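Local coordinates for protein helix-turn-helix transcriptional regulator (Pseudomonas aeruginosa, PDB 5XHX) that probably binds DNA as a LuxR-family transcriptional regulator, the part present here being its N-terminal ligand-binding domain, at residues S107-F110 with E111-E114. Sequence-based numbering, arbitrary orientation.
Sequences SEDF and ETTE
The ring of Phe110 has two oblique neighbours within the turn: the backbone N of Glu111, 3.6 Å from CG of Phe110, and, more distant, OG1 of Thr113, 4.4 Å from CD1 of Phe110. Tyr116 and Phe120 of the following helix each make an edge-to-face pair with it. This is a 3-10 turn running into a threonine N-cap, a compact example of how a chain enters a helix, here in the loop between helices 102-105 and 114-123 of the ligand-binding domain. With CG of Phe110 turned anti to the backbone N (chi1 170°), the ring is carried toward that helix and is the buried element of an otherwise surface-exposed turn.

Two successive carbonyls each take two donors from a threonine. Asp109 O accepts the hydroxyl OG1 of Thr112 at 2.9 Å and the backbone N of Thr112 at 3.2 Å; both come from the same face of the carbonyl plane, the amide well above it. With OG1 between its own N and carbonyl carbon (chi1 77°), the hydroxyl of Thr112 comes to the same oxygen as its amide and lies against CB of Asp109. One residue on, Phe110 O receives the amide of Thr113 from above its plane, over 3.1 Å between N and O, with a nearly straight N-H...O angle of 168°.

The same Thr113 hydroxyl also caps the helix through the N of Tyr116, tying the turn to the first helical residues. The methyl CG2 of Thr113 sits 3.4 Å from Asp109 O, and OG1 of Thr113 reaches Phe110 O at 2.9 Å, in the carbonyl plane.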
loop_
_atom_site.group_PDB
_atom_site.type_symbol
_atom_site.label_atom_id
_atom_site.label_comp_id
_atom_site.label_asym_id
_atom_site.label_seq_id
_atom_site.Cartn_x
_atom_site.Cartn_y
_atom_site.Cartn_z
ATOM N N SER A 107 19.785 10.230 -26.567
ATOM C CA SER A 107 20.721 10.255 -27.678
ATOM C C SER A 107 21.248 11.675 -27.849
ATOM O O SER A 107 20.753 12.623 -27.239
ATOM C CB SER A 107 20.046 9.797 -28.970
ATOM O OG SER A 107 19.320 8.598 -28.774
ATOM N N GLU A 108 22.252 11.829 -28.712
ATOM C CA GLU A 108 22.814 13.159 -28.938
ATOM C C GLU A 108 21.893 14.039 -29.777
ATOM O O GLU A 108 21.832 15.255 -29.545
ATOM C CB GLU A 108 24.194 13.042 -29.587
ATOM C CG GLU A 108 25.299 12.676 -28.606
ATOM C CD GLU A 108 25.884 13.892 -27.896
ATOM O OE1 GLU A 108 27.004 13.791 -27.343
ATOM O OE2 GLU A 108 25.226 14.965 -27.909
ATOM N N ASP A 109 21.148 13.450 -30.717
ATOM C CA ASP A 109 20.175 14.179 -31.520
ATOM C C ASP A 109 18.807 14.295 -30.842
ATOM O O ASP A 109 17.804 14.533 -31.530
ATOM C CB ASP A 109 20.022 13.521 -32.896
ATOM C CG ASP A 109 19.335 12.164 -32.830
ATOM O OD1 ASP A 109 18.847 11.696 -33.881
ATOM O OD2 ASP A 109 19.273 11.568 -31.734
ATOM N N PHE A 110 18.745 14.118 -29.517
ATOM C CA PHE A 110 17.477 14.268 -28.804
ATOM C C PHE A 110 16.883 15.652 -29.041
ATOM O O PHE A 110 15.702 15.785 -29.376
ATOM C CB PHE A 110 17.676 14.011 -27.305
ATOM C CG PHE A 110 16.476 14.378 -26.454
ATOM C CD1 PHE A 110 15.235 13.794 -26.683
ATOM C CD2 PHE A 110 16.595 15.301 -25.427
ATOM C CE1 PHE A 110 14.130 14.129 -25.900
ATOM C CE2 PHE A 110 15.505 15.637 -24.639
ATOM C CZ PHE A 110 14.264 15.054 -24.880
ATOM N N GLU A 111 17.704 16.695 -28.905
ATOM C CA GLU A 111 17.213 18.062 -28.998
ATOM C C GLU A 111 16.785 18.446 -30.412
ATOM O O GLU A 111 16.196 19.515 -30.595
ATOM C CB GLU A 111 18.290 19.017 -28.494
ATOM C CG GLU A 111 18.860 18.613 -27.146
ATOM C CD GLU A 111 18.785 19.725 -26.117
ATOM O OE1 GLU A 111 18.348 20.843 -26.469
ATOM O OE2 GLU A 111 19.161 19.474 -24.951
ATOM N N THR A 112 17.046 17.608 -31.409
ATOM C CA THR A 112 16.628 17.900 -32.771
ATOM C C THR A 112 15.337 17.193 -33.162
ATOM O O THR A 112 14.868 17.371 -34.288
ATOM C CB THR A 112 17.743 17.531 -33.757
ATOM O OG1 THR A 112 17.769 16.110 -33.950
ATOM C CG2 THR A 112 19.094 17.997 -33.219
ATOM N N THR A 113 14.748 16.401 -32.269
ATOM C CA THR A 113 13.537 15.662 -32.606
ATOM C C THR A 113 12.317 16.571 -32.516
ATOM O O THR A 113 12.304 17.559 -31.776
ATOM C CB THR A 113 13.344 14.457 -31.677
ATOM O OG1 THR A 113 13.115 14.917 -30.338
ATOM C CG2 THR A 113 14.572 13.544 -31.698
ATOM N N GLU A 114 11.286 16.234 -33.291
ATOM C CA GLU A 114 10.016 16.936 -33.139
ATOM C C GLU A 114 9.474 16.779 -31.722
ATOM O O GLU A 114 8.941 17.734 -31.142
ATOM C CB GLU A 114 9.001 16.433 -34.158
ATOM C CG GLU A 114 7.686 17.196 -34.134
ATOM C CD GLU A 114 6.754 16.757 -35.248
ATOM O OE1 GLU A 114 7.101 15.783 -35.946
ATOM O OE2 GLU A 114 5.690 17.385 -35.434
#